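Local structure of GMP reductase (Trypanosoma brucei brucei, 6JIG) at residues A[205-209]-A[210-214]. The protein probably catalyses the irreversible NADPH-dependent deamination of GMP to IMP and binds guanine nucleotides at its regulatory CBS domains. The protein carries 1 engineered substitution. Sequence-based numbering, arbitrary orientation.
Sequences YLVTL and SDVVK. With 5GP (guanosine-5'-monophosphate), chain C.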
loop_
_atom_site.group_PDB
_atom_site.type_symbol
_atom_site.label_atom_id
_atom_site.label_comp_id
_atom_site.label_asym_id
_atom_site.label_seq_id
_atom_site.Cartn_x
_atom_site.Cartn_y
_atom_site.Cartn_z
ATOM N N TYR A 205 56.621 -17.091 -28.608
ATOM C CA TYR A 205 55.412 -17.300 -27.813
ATOM C C TYR A 205 55.789 -17.390 -26.344
ATOM O O TYR A 205 56.969 -17.446 -25.978
ATOM C CB TYR A 205 54.663 -18.586 -28.208
ATOM C CG TYR A 205 54.322 -18.701 -29.672
ATOM C CD1 TYR A 205 53.215 -18.045 -30.207
ATOM C CD2 TYR A 205 55.100 -19.471 -30.521
ATOM C CE1 TYR A 205 52.912 -18.147 -31.561
ATOM C CE2 TYR A 205 54.802 -19.585 -31.862
ATOM C CZ TYR A 205 53.711 -18.920 -32.382
ATOM O OH TYR A 205 53.432 -19.039 -33.728
ATOM N N LEU A 206 54.760 -17.441 -25.500
ATOM C CA LEU A 206 54.915 -17.755 -24.089
ATOM C C LEU A 206 53.852 -18.767 -23.696
ATOM O O LEU A 206 52.692 -18.646 -24.109
ATOM C CB LEU A 206 54.800 -16.492 -23.226
ATOM C CG LEU A 206 54.736 -16.741 -21.720
ATOM C CD1 LEU A 206 56.107 -17.258 -21.237
ATOM C CD2 LEU A 206 54.313 -15.466 -20.979
ATOM N N VAL A 207 54.247 -19.773 -22.915
ATOM C CA VAL A 207 53.307 -20.696 -22.289
ATOM C C VAL A 207 53.423 -20.531 -20.780
ATOM O O VAL A 207 54.532 -20.559 -20.234
ATOM C CB VAL A 207 53.563 -22.156 -22.703
ATOM C CG1 VAL A 207 52.406 -23.042 -22.240
ATOM C CG2 VAL A 207 53.762 -22.259 -24.213
ATOM N N THR A 208 52.286 -20.347 -20.110
ATOM C CA THR A 208 52.260 -20.127 -18.672
ATOM C C THR A 208 51.602 -21.296 -17.953
ATOM O O THR A 208 50.715 -21.969 -18.491
ATOM C CB THR A 208 51.508 -18.842 -18.306
ATOM O OG1 THR A 208 50.108 -19.040 -18.520
ATOM C CG2 THR A 208 51.973 -17.698 -19.155
ATOM N N LEU A 209 52.040 -21.507 -16.714
ATOM C CA LEU A 209 51.468 -22.556 -15.884
ATOM C C LEU A 209 49.971 -22.355 -15.694
ATOM O O LEU A 209 49.206 -23.328 -15.681
ATOM C CB LEU A 209 52.186 -22.589 -14.536
ATOM C CG LEU A 209 51.624 -23.450 -13.416
ATOM C CD1 LEU A 209 51.622 -24.918 -13.825
ATOM C CD2 LEU A 209 52.437 -23.242 -12.154
ATOM N N SER A 210 49.534 -21.096 -15.542
ATOM C CA SER A 210 48.107 -20.822 -15.360
ATOM C C SER A 210 47.288 -21.406 -16.499
ATOM O O SER A 210 46.233 -22.007 -16.276
ATOM C CB SER A 210 47.858 -19.310 -15.269
ATOM O OG SER A 210 48.497 -18.751 -14.139
ATOM N N ASP A 211 47.751 -21.210 -17.730
ATOM C CA ASP A 211 47.040 -21.724 -18.894
ATOM C C ASP A 211 47.109 -23.242 -18.954
ATOM O O ASP A 211 46.130 -23.900 -19.314
ATOM C CB ASP A 211 47.627 -21.120 -20.166
ATOM C CG ASP A 211 47.258 -19.669 -20.350
ATOM O OD1 ASP A 211 46.108 -19.301 -20.032
ATOM O OD2 ASP A 211 48.106 -18.891 -20.831
ATOM N N VAL A 212 48.267 -23.812 -18.619
ATOM C CA VAL A 212 48.418 -25.265 -18.631
ATOM C C VAL A 212 47.480 -25.904 -17.621
ATOM O O VAL A 212 46.800 -26.895 -17.917
ATOM C CB VAL A 212 49.887 -25.650 -18.361
ATOM C CG1 VAL A 212 50.005 -27.141 -18.089
ATOM C CG2 VAL A 212 50.769 -25.237 -19.541
ATOM N N VAL A 213 47.420 -25.344 -16.411
ATOM C CA VAL A 213 46.523 -25.886 -15.391
ATOM C C VAL A 213 45.080 -25.875 -15.885
ATOM O O VAL A 213 44.351 -26.861 -15.737
ATOM C CB VAL A 213 46.682 -25.102 -14.076
ATOM C CG1 VAL A 213 45.493 -25.339 -13.149
ATOM C CG2 VAL A 213 47.975 -25.495 -13.396
ATOM N N LYS A 214 44.650 -24.768 -16.492
ATOM C CA LYS A 214 43.286 -24.687 -17.008
ATOM C C LYS A 214 43.025 -25.760 -18.063
ATOM O O LYS A 214 41.974 -26.412 -18.052
ATOM C CB LYS A 214 43.022 -23.299 -17.591
ATOM C CG LYS A 214 42.835 -22.197 -16.559
ATOM C CD LYS A 214 42.643 -20.850 -17.248
ATOM C CE LYS A 214 42.520 -19.706 -16.239
ATOM N NZ LYS A 214 43.066 -18.437 -16.823
HETATM P P 5GP C . 49.336 -14.968 -14.576
HETATM O O1P 5GP C . 49.742 -16.271 -13.927
HETATM O O2P 5GP C . 50.322 -14.438 -15.596
HETATM O O3P 5GP C . 48.601 -13.968 -13.703
HETATM O "O5'" 5GP C . 48.211 -15.391 -15.605
HETATM C "C5'" 5GP C . 48.465 -15.188 -16.975
HETATM C "C4'" 5GP C . 47.204 -15.200 -17.777
HETATM O "O4'" 5GP C . 47.221 -14.019 -18.635
HETATM C "C3'" 5GP C . 47.126 -16.411 -18.703
HETATM O "O3'" 5GP C . 45.776 -16.850 -18.858
HETATM C "C2'" 5GP C . 47.684 -15.857 -20.010
HETATM O "O2'" 5GP C . 47.314 -16.555 -21.178
HETATM C "C1'" 5GP C . 47.155 -14.422 -19.986
HETATM N N9 5GP C . 47.964 -13.525 -20.808
HETATM C C8 5GP C . 47.536 -12.950 -21.943
HETATM N N7 5GP C . 48.538 -12.241 -22.490
HETATM C C5 5GP C . 49.629 -12.398 -21.701
HETATM C C6 5GP C . 50.926 -11.909 -21.777
HETATM O O6 5GP C . 51.258 -11.169 -22.726
HETATM N N1 5GP C . 51.810 -12.238 -20.828
HETATM C C2 5GP C . 51.463 -13.027 -19.799
HETATM N N2 5GP C . 52.406 -13.328 -18.867
HETATM N N3 5GP C . 50.192 -13.522 -19.688
HETATM C C4 5GP C . 49.265 -13.216 -20.637
HETATM O O HOH W 1 50.102 -20.143 -21.949
#
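The chi1 angles of T208 (72°) and D211 (-73°) bring their polar ends together: OG1 of T208 sits between its own backbone N and carbonyl carbon, while CG of D211 lies beside its backbone N, opposite the carbonyl. T208 occupies the N-cap position of helix 209-216, and OG1 of T208 makes the capping bond, accepting from D211 N at 3.3 Å (N-H...O 161°); it also gives a weak return bond to D211 OD2. One water accepts from T208 N and donates to D211 OD2, a second tie between the strand end and the carboxylate. The helical pattern starts at once, V212 N bonding to T208 O, then V213 N to L209 O at 2.8 Å. Away from the capping bonds, V207 CG1 meets V212 CG2 at 3.8 Å, the two side chains crossing at about a right angle beside V182 of helix 179-189. L209 CD1 rests on V213 CG2, and both residues also pack against the second subunit, on H148 and K151.

The nucleotide lies over the strand-to-helix junction of this CBS domain. S210 OG donates to phosphate O1P at 2.8 Å; D211 OD2 takes the ribose O2' in a very short bond of 2.5 Å, and OD1 lies 2.7 Å from O3'. L206 CD2 approaches N2 of the base at 3.6 Å. With O2', the water and, weakly, T208 OG1 all bonded to OD2, the rotation of the D211 carboxylate is probably restricted, and the helix N-terminus would probably stabilise its negative charge, so that capping and ribose recognition share one carboxylate.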